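Local coordinates for glycoside hydrolase family 88 protein (Bacteroides vulgatus, PDB 4Q88), which is of unknown function but probably hydrolyses glycosidic bonds, perhaps in unsaturated sugar substrates as its relatives do, at residues E11-L16 / W304-K308; P33-S37 / D66-N71; A215-A220 / R239-A244; I318-V324 / F342-F347. All blocks are in the same frame, centred on the assembly; numbering follows the deposited sequence.

How the contacts relate
The four contacts lie in one helical domain whose family belongs to the six-hairpin clan, consistent with an (alpha/alpha)6 barrel. Contact 1 joins the start of the chain, at helix 13-30, to helix 293-311 near its end, and in sequence it encloses contacts 2 and 3. Contact 4 follows, setting the loop before helix 341-358 against that helix. Contacts 1 and 4 touch, L307 O lying 3.6 Å from F347 CE2, with centres about 17 Å apart. Contacts 2 and 3 fall on opposite sides of the chain's centre, their centres about 30 Å apart. The four tie the N-terminal segment to helix 293-311, two loops to helices, and a buried helix pair together.

Contact 1. Residues E11-L16 / W304-K308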
loop_
_atom_site.group_PDB
_atom_site.type_symbol
_atom_site.label_atom_id
_atom_site.label_comp_id
_atom_site.label_asym_id
_atom_site.label_seq_id
_atom_site.Cartn_x
_atom_site.Cartn_y
_atom_site.Cartn_z
ATOM N N GLU A 11 -20.214 -17.261 0.703
ATOM C CA GLU A 11 -19.050 -17.240 -0.173
ATOM C C GLU A 11 -18.028 -18.275 0.328
ATOM O O GLU A 11 -17.850 -18.381 1.546
ATOM C CB GLU A 11 -18.478 -15.835 -0.080
ATOM C CG GLU A 11 -17.268 -15.545 -0.880
ATOM C CD GLU A 11 -17.028 -14.054 -0.805
ATOM O OE1 GLU A 11 -16.700 -13.589 0.299
ATOM O OE2 GLU A 11 -17.276 -13.387 -1.816
ATOM N N THR A 12 -17.378 -19.023 -0.568
ATOM C CA THR A 12 -16.419 -20.078 -0.159
ATOM C C THR A 12 -14.950 -19.706 -0.477
ATOM O O THR A 12 -14.694 -18.890 -1.351
ATOM C CB THR A 12 -16.704 -21.435 -0.851
ATOM O OG1 THR A 12 -16.462 -21.323 -2.240
ATOM C CG2 THR A 12 -18.149 -21.894 -0.663
ATOM N N SER A 13 -13.989 -20.348 0.181
ATOM C CA SER A 13 -12.578 -20.109 -0.150
ATOM C C SER A 13 -12.301 -20.545 -1.591
ATOM O O SER A 13 -11.533 -19.879 -2.308
ATOM C CB SER A 13 -11.621 -20.786 0.854
ATOM O OG SER A 13 -11.685 -22.177 0.750
ATOM N N GLU A 14 -12.959 -21.621 -2.041
ATOM C CA GLU A 14 -12.794 -22.100 -3.413
ATOM C C GLU A 14 -13.147 -20.992 -4.431
ATOM O O GLU A 14 -12.448 -20.762 -5.420
ATOM C CB GLU A 14 -13.690 -23.307 -3.672
ATOM C CG GLU A 14 -13.162 -24.615 -3.104
ATOM C CD GLU A 14 -13.467 -24.875 -1.621
ATOM O OE1 GLU A 14 -14.073 -24.046 -0.866
ATOM O OE2 GLU A 14 -13.075 -25.992 -1.199
ATOM N N GLU A 15 -14.271 -20.351 -4.194
ATOM C CA GLU A 15 -14.714 -19.286 -5.094
ATOM C C GLU A 15 -13.739 -18.108 -5.039
ATOM O O GLU A 15 -13.462 -17.468 -6.058
ATOM C CB GLU A 15 -16.117 -18.859 -4.692
ATOM C CG GLU A 15 -16.676 -17.668 -5.443
ATOM C CD GLU A 15 -17.930 -17.116 -4.783
ATOM O OE1 GLU A 15 -18.498 -17.801 -3.862
ATOM O OE2 GLU A 15 -18.318 -15.995 -5.191
ATOM N N LEU A 16 -13.234 -17.785 -3.862
ATOM C CA LEU A 16 -12.269 -16.647 -3.763
ATOM C C LEU A 16 -10.959 -16.985 -4.442
ATOM O O LEU A 16 -10.357 -16.135 -5.078
ATOM C CB LEU A 16 -11.999 -16.256 -2.323
ATOM C CG LEU A 16 -13.261 -15.796 -1.615
ATOM C CD1 LEU A 16 -12.916 -15.510 -0.173
ATOM C CD2 LEU A 16 -13.879 -14.590 -2.303
ATOM N N TRP A 304 -16.168 -5.576 0.196
ATOM C CA TRP A 304 -15.780 -6.757 -0.582
ATOM C C TRP A 304 -16.841 -7.005 -1.655
ATOM O O TRP A 304 -16.483 -7.327 -2.808
ATOM C CB TRP A 304 -15.513 -8.003 0.323
ATOM C CG TRP A 304 -15.284 -9.197 -0.533
ATOM C CD1 TRP A 304 -16.142 -10.265 -0.744
ATOM C CD2 TRP A 304 -14.183 -9.384 -1.429
ATOM N NE1 TRP A 304 -15.597 -11.119 -1.697
ATOM C CE2 TRP A 304 -14.412 -10.590 -2.145
ATOM C CE3 TRP A 304 -13.023 -8.667 -1.684
ATOM C CZ2 TRP A 304 -13.519 -11.060 -3.105
ATOM C CZ3 TRP A 304 -12.130 -9.132 -2.635
ATOM C CH2 TRP A 304 -12.383 -10.331 -3.335
ATOM N N ASN A 305 -18.109 -6.801 -1.327
ATOM C CA ASN A 305 -19.162 -6.989 -2.329
ATOM C C ASN A 305 -18.990 -6.022 -3.508
ATOM O O ASN A 305 -19.099 -6.416 -4.678
ATOM C CB ASN A 305 -20.563 -6.857 -1.727
ATOM C CG ASN A 305 -21.635 -7.044 -2.782
ATOM O OD1 ASN A 305 -21.775 -8.126 -3.345
ATOM N ND2 ASN A 305 -22.323 -5.972 -3.126
ATOM N N TYR A 306 -18.620 -4.778 -3.203
ATOM C CA TYR A 306 -18.285 -3.822 -4.276
ATOM C C TYR A 306 -17.102 -4.309 -5.119
ATOM O O TYR A 306 -17.133 -4.268 -6.367
ATOM C CB TYR A 306 -17.958 -2.420 -3.711
ATOM C CG TYR A 306 -17.179 -1.612 -4.741
ATOM C CD1 TYR A 306 -17.828 -0.897 -5.710
ATOM C CD2 TYR A 306 -15.782 -1.580 -4.725
ATOM C CE1 TYR A 306 -17.125 -0.164 -6.643
ATOM C CE2 TYR A 306 -15.056 -0.877 -5.681
ATOM C CZ TYR A 306 -15.752 -0.162 -6.635
ATOM O OH TYR A 306 -15.070 0.512 -7.593
ATOM N N LEU A 307 -16.037 -4.755 -4.452
ATOM C CA LEU A 307 -14.849 -5.182 -5.166
ATOM C C LEU A 307 -15.169 -6.380 -6.093
ATOM O O LEU A 307 -14.658 -6.432 -7.213
ATOM C CB LEU A 307 -13.738 -5.587 -4.216
ATOM C CG LEU A 307 -13.135 -4.369 -3.451
ATOM C CD1 LEU A 307 -12.182 -4.818 -2.372
ATOM C CD2 LEU A 307 -12.417 -3.463 -4.435
ATOM N N LYS A 308 -15.935 -7.329 -5.568
ATOM C CA LYS A 308 -16.194 -8.622 -6.260
ATOM C C LYS A 308 -17.192 -8.422 -7.393
ATOM O O LYS A 308 -17.093 -9.082 -8.428
ATOM C CB LYS A 308 -16.729 -9.637 -5.255
ATOM C CG LYS A 308 -17.265 -10.943 -5.796
ATOM C CD LYS A 308 -17.954 -11.736 -4.691
ATOM C CE LYS A 308 -17.981 -13.219 -5.032
ATOM N NZ LYS A 308 -18.737 -13.999 -3.996
#
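K308 of helix 293-311 forms a salt-bridge network with E11 and E15, and W304, one turn earlier, adds a hydrogen bond to E11; this joins the N-terminal segment to helix 293-311 of a helical domain consistent with the (alpha/alpha)6 fold of the six-hairpin clan. E11 just precedes helix 13-30, whose N-cap is T12: its OG1 accepts from E15 N in the first turn. The indole of W304 brings both a donor and an apolar surface. Its NE1 donates to E11 OE2 at 2.8 Å (N-H...O angle 151°), the oxygen almost in the ring plane but met on the syn side, well out of the carboxylate plane. At the benzene part of the indole, L16 CD2 approaches obliquely, 3.6 Å from W304 CZ2, a place that suits a branched apolar side chain. One turn on, K308 lays its CB over one face of the W304 ring, toward the rim, and stretches outward, its length carrying NZ to the acids. E15 is one partner of NZ, although the position of its OE2 is uncertain. Two donors on E11 OE2, with R354 of helix 341-358 on OE1, probably restrain the carboxylate's rotation; K308 NZ meets E11 OE2 from the anti side at 2.7 Å.

Contact 2. Residues P33-S37 / D66-N71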
loop_
_atom_site.group_PDB
_atom_site.type_symbol
_atom_site.label_atom_id
_atom_site.label_comp_id
_atom_site.label_asym_id
_atom_site.label_seq_id
_atom_site.Cartn_x
_atom_site.Cartn_y
_atom_site.Cartn_z
ATOM N N PRO A 33 7.573 -10.018 -16.856
ATOM C CA PRO A 33 8.093 -9.506 -15.590
ATOM C C PRO A 33 9.270 -8.570 -15.711
ATOM O O PRO A 33 9.597 -7.895 -14.738
ATOM C CB PRO A 33 8.491 -10.763 -14.826
ATOM C CG PRO A 33 8.657 -11.825 -15.853
ATOM C CD PRO A 33 7.741 -11.480 -16.979
ATOM N N GLN A 34 9.893 -8.516 -16.897
ATOM C CA GLN A 34 11.068 -7.686 -17.134
ATOM C C GLN A 34 10.673 -6.239 -17.421
ATOM O O GLN A 34 10.778 -5.734 -18.537
ATOM C CB GLN A 34 11.920 -8.266 -18.289
ATOM C CG GLN A 34 12.534 -9.605 -17.973
ATOM C CD GLN A 34 11.597 -10.785 -18.191
ATOM O OE1 GLN A 34 10.596 -10.668 -18.834
ATOM N NE2 GLN A 34 11.926 -11.914 -17.624
ATOM N N VAL A 35 10.274 -5.561 -16.349
ATOM C CA VAL A 35 9.977 -4.156 -16.324
ATOM C C VAL A 35 10.624 -3.536 -15.061
ATOM O O VAL A 35 11.058 -4.229 -14.109
ATOM C CB VAL A 35 8.465 -3.896 -16.340
ATOM C CG1 VAL A 35 7.882 -4.205 -17.727
ATOM C CG2 VAL A 35 7.769 -4.668 -15.210
ATOM N N ARG A 36 10.711 -2.221 -15.066
ATOM C CA ARG A 36 11.483 -1.513 -14.066
ATOM C C ARG A 36 10.921 -1.710 -12.621
ATOM O O ARG A 36 9.752 -2.057 -12.451
ATOM C CB ARG A 36 11.524 -0.022 -14.397
ATOM C CG ARG A 36 10.212 0.697 -14.394
ATOM C CD ARG A 36 10.393 2.195 -14.639
ATOM N NE ARG A 36 9.122 2.844 -14.680
ATOM C CZ ARG A 36 8.921 4.162 -14.796
ATOM N NH1 ARG A 36 9.915 5.015 -14.836
ATOM N NH2 ARG A 36 7.692 4.618 -14.847
ATOM N N SER A 37 11.766 -1.455 -11.626
ATOM C CA SER A 37 11.435 -1.733 -10.234
ATOM C C SER A 37 10.746 -0.529 -9.563
ATOM O O SER A 37 10.718 -0.470 -8.370
ATOM C CB SER A 37 12.676 -2.141 -9.434
ATOM O OG SER A 37 13.730 -1.193 -9.574
ATOM N N ASP A 66 11.894 -13.295 -11.344
ATOM C CA ASP A 66 12.346 -12.872 -12.684
ATOM C C ASP A 66 12.371 -11.355 -12.747
ATOM O O ASP A 66 13.244 -10.754 -13.376
ATOM C CB ASP A 66 11.426 -13.442 -13.779
ATOM C CG ASP A 66 11.619 -14.922 -14.021
ATOM O OD1 ASP A 66 12.519 -15.542 -13.402
ATOM O OD2 ASP A 66 10.769 -15.495 -14.758
ATOM N N TRP A 67 11.400 -10.708 -12.106
ATOM C CA TRP A 67 11.434 -9.230 -12.033
ATOM C C TRP A 67 12.583 -8.705 -11.199
ATOM O O TRP A 67 13.257 -7.760 -11.621
ATOM C CB TRP A 67 10.112 -8.714 -11.468
ATOM C CG TRP A 67 10.008 -7.258 -11.115
ATOM C CD1 TRP A 67 9.822 -6.214 -11.973
ATOM C CD2 TRP A 67 9.915 -6.724 -9.800
ATOM N NE1 TRP A 67 9.631 -5.040 -11.272
ATOM C CE2 TRP A 67 9.701 -5.322 -9.925
ATOM C CE3 TRP A 67 10.016 -7.280 -8.521
ATOM C CZ2 TRP A 67 9.557 -4.487 -8.806
ATOM C CZ3 TRP A 67 9.876 -6.450 -7.419
ATOM C CH2 TRP A 67 9.665 -5.059 -7.575
ATOM N N ALA A 68 12.846 -9.328 -10.041
ATOM C CA ALA A 68 13.945 -8.895 -9.216
ATOM C C ALA A 68 15.303 -9.098 -9.921
ATOM O O ALA A 68 16.172 -8.242 -9.855
ATOM C CB ALA A 68 13.943 -9.602 -7.898
ATOM N N ASP A 69 15.463 -10.257 -10.539
ATOM C CA ASP A 69 16.688 -10.580 -11.326
ATOM C C ASP A 69 16.924 -9.519 -12.432
ATOM O O ASP A 69 18.015 -8.978 -12.548
ATOM C CB ASP A 69 16.537 -11.991 -11.948
ATOM C CG ASP A 69 16.917 -13.105 -11.014
ATOM O OD1 ASP A 69 17.672 -12.866 -10.031
ATOM O OD2 ASP A 69 16.472 -14.266 -11.268
ATOM N N TYR A 70 15.889 -9.211 -13.212
ATOM C CA TYR A 70 15.937 -8.215 -14.271
ATOM C C TYR A 70 16.399 -6.840 -13.745
ATOM O O TYR A 70 17.157 -6.111 -14.398
ATOM C CB TYR A 70 14.565 -8.070 -14.955
ATOM C CG TYR A 70 14.533 -6.952 -15.975
ATOM C CD1 TYR A 70 15.283 -7.036 -17.141
ATOM C CD2 TYR A 70 13.786 -5.809 -15.765
ATOM C CE1 TYR A 70 15.258 -6.002 -18.072
ATOM C CE2 TYR A 70 13.756 -4.774 -16.682
ATOM C CZ TYR A 70 14.496 -4.885 -17.833
ATOM O OH TYR A 70 14.446 -3.848 -18.725
ATOM N N ASN A 71 15.925 -6.467 -12.558
ATOM C CA ASN A 71 16.329 -5.197 -11.921
ATOM C C ASN A 71 17.593 -5.279 -11.068
ATOM O O ASN A 71 17.985 -4.317 -10.382
ATOM C CB ASN A 71 15.114 -4.623 -11.146
ATOM C CG ASN A 71 14.014 -4.184 -12.071
ATOM O OD1 ASN A 71 14.159 -3.195 -12.781
ATOM N ND2 ASN A 71 12.907 -4.937 -12.104
HETATM O O HOH W 1 14.299 -11.860 -15.482
HETATM O O HOH W 2 10.700 -14.460 -17.399
HETATM O O HOH W 3 14.414 -0.586 -12.493
#
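N71 and W67 take the backbone carbonyls of V35 and R36, fastening an irregular loop that contains an inverse gamma turn centred on Q34 to the C-terminal end of helix 58-70. The amide of N71 suits a helix end because it both donates and accepts. Its ND2 gives a nearly straight bond to V35 O, 2.8 Å long with an N-H...O angle of 168°, and a second, clearly bent bond to W67 O. That carbonyl also accepts from N71 N, the two donors arriving from opposite faces of its plane. On the accepting side, N71 OD1 accepts a hydrogen bond from a water that in turn accepts from S37 N, so the loop amide is satisfied through solvent. W67 NE1 donates to R36 O at 3.2 Å from above the carbonyl plane, and N41 also donates to this oxygen. At the other end, Q34 NE2 donates to two waters; one donates to D66 O, the other to D66 OD2. S37 OG bonds to K74 O, and R36 pairs with E90. Apolar contacts fill in between these bonds: P33 CG rests 3.8 Å from D66 CB, the compact proline ring fitting close to the helix. Y70 has CG anti to its N (chi1 175°), which carries the ring against the loop, where Q34 CB stands over its centre, 3.8 Å from the Y70 centroid and 13° off the normal.

Contact 3. Residues A215-A220 / R239-A244; sequences AFAAFA and RFQTMA
Ring meets ring where F216 and F240 lie with planes only 15° apart, slid so far that they barely overlap. Their centroids are 4.8 Å apart, and the closest carbons are F216 CE1 and F240 CE1 at 3.5 Å. Both phenylalanines have CG anti to the backbone N, which swings each ring from the flank of its helix into the gap between the two. Aliphatic carbon meets a ring at F219, where R239 CG stands over one face toward the rim, 3.7 Å from F219 CZ. The long arginine chain thus serves twice: its methylene part covers the ring, while its guanidinium bends away to a salt bridge with D176. Segments 215-220 and 239-244, of helices 209-225 and 233-249, run roughly antiparallel, 144° between directions, their axes 9.8 Å apart at closest; neighbouring antiparallel helices of this kind are what the (alpha/alpha)6 fold of the six-hairpin clan is built from. Selenium meets a ring in a Met-aromatic contact, the selenomethionine M243 placing SE obliquely to F219, 4.1 Å from F219 CD2. The remaining contacts are made by alanine methyls. A215 CB touches the terminal CE of M243, A220 CB lies against F240, and A244 CB sits 3.9 Å from F216 CZ. At A220 and A244 the single methyl probably lets the large rings approach the helix backbones. Beyond the pair, F282 of helix 272-287 meets the F216 ring edge-to-face.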
loop_
_atom_site.group_PDB
_atom_site.type_symbol
_atom_site.label_atom_id
_atom_site.label_comp_id
_atom_site.label_asym_id
_atom_site.label_seq_id
_atom_site.Cartn_x
_atom_site.Cartn_y
_atom_site.Cartn_z
ATOM N N ALA A 215 -1.812 4.532 3.719
ATOM C CA ALA A 215 -1.434 4.650 5.101
ATOM C C ALA A 215 -2.016 3.526 5.960
ATOM O O ALA A 215 -1.294 2.892 6.760
ATOM C CB ALA A 215 -1.855 6.024 5.681
ATOM N N PHE A 216 -3.308 3.255 5.781
ATOM C CA PHE A 216 -4.013 2.243 6.578
ATOM C C PHE A 216 -3.460 0.831 6.284
ATOM O O PHE A 216 -3.190 0.067 7.246
ATOM C CB PHE A 216 -5.494 2.311 6.257
ATOM C CG PHE A 216 -6.381 1.498 7.133
ATOM C CD1 PHE A 216 -6.460 1.709 8.482
ATOM C CD2 PHE A 216 -7.300 0.613 6.548
ATOM C CE1 PHE A 216 -7.311 0.967 9.278
ATOM C CE2 PHE A 216 -8.195 -0.082 7.340
ATOM C CZ PHE A 216 -8.225 0.094 8.697
ATOM N N ALA A 217 -3.297 0.486 5.017
ATOM C CA ALA A 217 -2.658 -0.829 4.665
ATOM C C ALA A 217 -1.199 -0.904 5.167
ATOM O O ALA A 217 -0.761 -1.965 5.582
ATOM C CB ALA A 217 -2.680 -1.053 3.182
ATOM N N ALA A 218 -0.493 0.217 5.101
ATOM C CA ALA A 218 0.853 0.295 5.665
ATOM C C ALA A 218 0.911 -0.076 7.112
ATOM O O ALA A 218 1.817 -0.846 7.547
ATOM C CB ALA A 218 1.487 1.655 5.402
ATOM N N PHE A 219 0.023 0.480 7.929
ATOM C CA PHE A 219 0.060 0.161 9.351
ATOM C C PHE A 219 -0.246 -1.289 9.586
ATOM O O PHE A 219 0.358 -1.927 10.468
ATOM C CB PHE A 219 -0.920 1.042 10.146
ATOM C CG PHE A 219 -0.366 2.393 10.444
ATOM C CD1 PHE A 219 0.639 2.529 11.363
ATOM C CD2 PHE A 219 -0.795 3.516 9.789
ATOM C CE1 PHE A 219 1.176 3.765 11.679
ATOM C CE2 PHE A 219 -0.218 4.751 10.031
ATOM C CZ PHE A 219 0.778 4.878 10.993
ATOM N N ALA A 220 -1.161 -1.867 8.798
ATOM C CA ALA A 220 -1.366 -3.323 8.907
ATOM C C ALA A 220 -0.109 -4.122 8.602
ATOM O O ALA A 220 0.286 -5.066 9.371
ATOM C CB ALA A 220 -2.484 -3.778 7.980
ATOM N N ARG A 239 -3.057 4.169 16.281
ATOM C CA ARG A 239 -3.263 4.886 15.030
ATOM C C ARG A 239 -4.123 4.034 14.097
ATOM O O ARG A 239 -5.074 4.555 13.480
ATOM C CB ARG A 239 -1.951 5.297 14.391
ATOM C CG ARG A 239 -2.089 5.988 13.046
ATOM C CD ARG A 239 -2.845 7.290 13.102
ATOM N NE ARG A 239 -2.427 8.132 14.217
ATOM C CZ ARG A 239 -1.316 8.856 14.264
ATOM N NH1 ARG A 239 -0.528 8.957 13.215
ATOM N NH2 ARG A 239 -1.054 9.574 15.344
ATOM N N PHE A 240 -3.791 2.752 13.970
ATOM C CA PHE A 240 -4.579 1.851 13.120
ATOM C C PHE A 240 -6.050 1.773 13.532
ATOM O O PHE A 240 -6.952 1.829 12.690
ATOM C CB PHE A 240 -3.923 0.470 13.157
ATOM C CG PHE A 240 -4.627 -0.556 12.344
ATOM C CD1 PHE A 240 -4.523 -0.561 10.954
ATOM C CD2 PHE A 240 -5.283 -1.588 12.966
ATOM C CE1 PHE A 240 -5.118 -1.558 10.184
ATOM C CE2 PHE A 240 -5.905 -2.582 12.194
ATOM C CZ PHE A 240 -5.825 -2.553 10.811
ATOM N N GLN A 241 -6.302 1.608 14.824
ATOM C CA GLN A 241 -7.663 1.515 15.314
ATOM C C GLN A 241 -8.452 2.811 15.111
ATOM O O GLN A 241 -9.647 2.772 14.785
ATOM C CB GLN A 241 -7.675 1.108 16.771
ATOM C CG GLN A 241 -7.218 -0.331 16.948
ATOM C CD GLN A 241 -7.020 -0.686 18.416
ATOM O OE1 GLN A 241 -6.661 0.197 19.270
ATOM N NE2 GLN A 241 -7.175 -1.970 18.726
ATOM N N THR A 242 -7.797 3.947 15.342
ATOM C CA THR A 242 -8.465 5.247 15.108
ATOM C C THR A 242 -8.768 5.492 13.660
ATOM O O THR A 242 -9.856 5.969 13.310
ATOM C CB THR A 242 -7.565 6.349 15.621
ATOM O OG1 THR A 242 -7.290 6.140 17.013
ATOM C CG2 THR A 242 -8.204 7.697 15.431
HETATM N N MSE A 243 -7.818 5.172 12.763
HETATM C CA MSE A 243 -8.093 5.303 11.355
HETATM C C MSE A 243 -9.209 4.395 10.927
HETATM O O MSE A 243 -10.060 4.765 10.123
HETATM C CB MSE A 243 -6.862 4.961 10.473
HETATM C CG MSE A 243 -5.694 5.900 10.680
HETATM SE SE MSE A 243 -4.358 5.522 9.280
HETATM C CE MSE A 243 -5.359 6.178 7.708
ATOM N N ALA A 244 -9.264 3.189 11.484
ATOM C CA ALA A 244 -10.330 2.255 11.120
ATOM C C ALA A 244 -11.715 2.862 11.381
ATOM O O ALA A 244 -12.637 2.761 10.537
ATOM C CB ALA A 244 -10.200 0.927 11.904
#

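Contact 4. Residues I318-V324 / F342-F347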
loop_
_atom_site.group_PDB
_atom_site.type_symbol
_atom_site.label_atom_id
_atom_site.label_comp_id
_atom_site.label_asym_id
_atom_site.label_seq_id
_atom_site.Cartn_x
_atom_site.Cartn_y
_atom_site.Cartn_z
ATOM N N ILE A 318 -9.372 -5.412 -13.292
ATOM C CA ILE A 318 -9.911 -4.691 -12.149
ATOM C C ILE A 318 -10.103 -3.227 -12.612
ATOM O O ILE A 318 -9.137 -2.564 -13.011
ATOM C CB ILE A 318 -8.942 -4.685 -10.965
ATOM C CG1 ILE A 318 -8.575 -6.123 -10.567
ATOM C CG2 ILE A 318 -9.571 -3.989 -9.762
ATOM C CD1 ILE A 318 -9.779 -7.001 -10.233
ATOM N N GLY A 319 -11.329 -2.763 -12.556
ATOM C CA GLY A 319 -11.679 -1.442 -13.094
ATOM C C GLY A 319 -11.887 -0.375 -12.009
ATOM O O GLY A 319 -11.732 -0.632 -10.807
ATOM N N TYR A 320 -12.239 0.823 -12.474
ATOM C CA TYR A 320 -12.476 1.978 -11.610
ATOM C C TYR A 320 -11.265 2.362 -10.755
ATOM O O TYR A 320 -11.432 2.950 -9.702
ATOM C CB TYR A 320 -13.708 1.812 -10.705
ATOM C CG TYR A 320 -15.018 1.583 -11.410
ATOM C CD1 TYR A 320 -15.802 2.649 -11.830
ATOM C CD2 TYR A 320 -15.467 0.297 -11.697
ATOM C CE1 TYR A 320 -17.024 2.435 -12.478
ATOM C CE2 TYR A 320 -16.681 0.070 -12.339
ATOM C CZ TYR A 320 -17.460 1.140 -12.726
ATOM O OH TYR A 320 -18.676 0.860 -13.364
ATOM N N ILE A 321 -10.068 2.131 -11.274
ATOM C CA ILE A 321 -8.845 2.570 -10.586
ATOM C C ILE A 321 -8.487 3.988 -10.998
ATOM O O ILE A 321 -8.195 4.284 -12.183
ATOM C CB ILE A 321 -7.686 1.584 -10.815
ATOM C CG1 ILE A 321 -8.045 0.220 -10.225
ATOM C CG2 ILE A 321 -6.382 2.145 -10.164
ATOM C CD1 ILE A 321 -7.215 -0.917 -10.759
ATOM N N GLN A 322 -8.459 4.906 -10.024
ATOM C CA GLN A 322 -8.122 6.316 -10.293
ATOM C C GLN A 322 -6.702 6.328 -10.904
ATOM O O GLN A 322 -5.795 5.702 -10.368
ATOM C CB GLN A 322 -8.085 7.130 -9.004
ATOM C CG GLN A 322 -7.645 8.577 -9.230
ATOM C CD GLN A 322 -7.676 9.416 -7.965
ATOM O OE1 GLN A 322 -7.795 8.916 -6.854
ATOM N NE2 GLN A 322 -7.589 10.717 -8.138
ATOM N N PRO A 323 -6.497 7.062 -11.983
ATOM C CA PRO A 323 -5.166 7.071 -12.637
ATOM C C PRO A 323 -4.142 7.866 -11.828
ATOM O O PRO A 323 -4.494 8.542 -10.848
ATOM C CB PRO A 323 -5.422 7.785 -13.963
ATOM C CG PRO A 323 -6.736 8.423 -13.818
ATOM C CD PRO A 323 -7.538 7.597 -12.872
ATOM N N VAL A 324 -2.892 7.781 -12.253
ATOM C CA VAL A 324 -1.801 8.459 -11.598
ATOM C C VAL A 324 -1.590 9.858 -12.214
ATOM O O VAL A 324 -1.480 9.990 -13.412
ATOM C CB VAL A 324 -0.494 7.671 -11.780
ATOM C CG1 VAL A 324 0.657 8.364 -11.072
ATOM C CG2 VAL A 324 -0.679 6.259 -11.236
ATOM N N PHE A 342 -0.820 -1.334 -10.013
ATOM C CA PHE A 342 -0.815 -1.113 -8.589
ATOM C C PHE A 342 -2.166 -1.376 -7.940
ATOM O O PHE A 342 -2.230 -1.789 -6.786
ATOM C CB PHE A 342 -0.294 0.294 -8.249
ATOM C CG PHE A 342 -1.207 1.399 -8.690
ATOM C CD1 PHE A 342 -2.239 1.839 -7.863
ATOM C CD2 PHE A 342 -1.021 2.008 -9.902
ATOM C CE1 PHE A 342 -3.123 2.840 -8.298
ATOM C CE2 PHE A 342 -1.897 3.003 -10.339
ATOM C CZ PHE A 342 -2.933 3.417 -9.535
ATOM N N GLY A 343 -3.232 -1.148 -8.702
ATOM C CA GLY A 343 -4.606 -1.388 -8.304
ATOM C C GLY A 343 -4.961 -2.852 -8.274
ATOM O O GLY A 343 -5.666 -3.306 -7.408
ATOM N N ILE A 344 -4.402 -3.603 -9.204
ATOM C CA ILE A 344 -4.494 -5.062 -9.182
ATOM C C ILE A 344 -3.761 -5.573 -7.958
ATOM O O ILE A 344 -4.274 -6.409 -7.246
ATOM C CB ILE A 344 -3.904 -5.667 -10.441
ATOM C CG1 ILE A 344 -4.799 -5.267 -11.629
ATOM C CG2 ILE A 344 -3.747 -7.189 -10.294
ATOM C CD1 ILE A 344 -4.262 -5.614 -12.990
ATOM N N GLY A 345 -2.617 -4.978 -7.662
ATOM C CA GLY A 345 -1.915 -5.323 -6.419
ATOM C C GLY A 345 -2.775 -5.144 -5.154
ATOM O O GLY A 345 -2.884 -6.060 -4.295
ATOM N N ALA A 346 -3.358 -3.958 -5.041
ATOM C CA ALA A 346 -4.270 -3.669 -3.932
ATOM C C ALA A 346 -5.470 -4.617 -3.845
ATOM O O ALA A 346 -5.782 -5.144 -2.752
ATOM C CB ALA A 346 -4.729 -2.231 -4.005
ATOM N N PHE A 347 -6.104 -4.896 -4.996
ATOM C CA PHE A 347 -7.171 -5.876 -5.079
ATOM C C PHE A 347 -6.747 -7.263 -4.553
ATOM O O PHE A 347 -7.424 -7.837 -3.724
ATOM C CB PHE A 347 -7.699 -5.978 -6.493
ATOM C CG PHE A 347 -8.849 -6.951 -6.653
ATOM C CD1 PHE A 347 -8.611 -8.309 -6.793
ATOM C CD2 PHE A 347 -10.158 -6.508 -6.621
ATOM C CE1 PHE A 347 -9.691 -9.213 -6.925
ATOM C CE2 PHE A 347 -11.219 -7.390 -6.767
ATOM C CZ PHE A 347 -10.980 -8.718 -6.898
#
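I318 and I321 come nearest to the start of helix 341-358, with the CA atoms of I318 and I344, and of I321 and G343, 6.2 Å apart in each case. Irregular segment 318-324 belongs to the loop between the last two helices, 293-311 and 341-358, of a domain consistent with the (alpha/alpha)6 fold. Y320 takes a left-handed backbone conformation between the two isoleucines, both of which point toward the helix. I318 makes a CH-pi contact: its CD1 stands over the centre of the F347 ring, 3.6 Å from the centroid and 7° off the normal, while its CG1 packs on I344 CG1. I321 divides its two branches. CD1 settles on G343 CA at 3.6 Å, where the absence of a side chain lets the loop come close, and CG2 lies 3.7 Å from F342 CZ. F342 has CG between its backbone N and carbonyl carbon (chi1 68°), an orientation that brings the ring to I321 CG2 and V324 CG2. Q322 O faces the edge of that ring and is itself bonded by R210. No hydrogen bond crosses the contact, whereas the loop's polar groups turn to other partners, such as S338 for I321 O. Apolar packing, mostly buried, probably holds the loop on the helix, while these outside bonds probably fix its path.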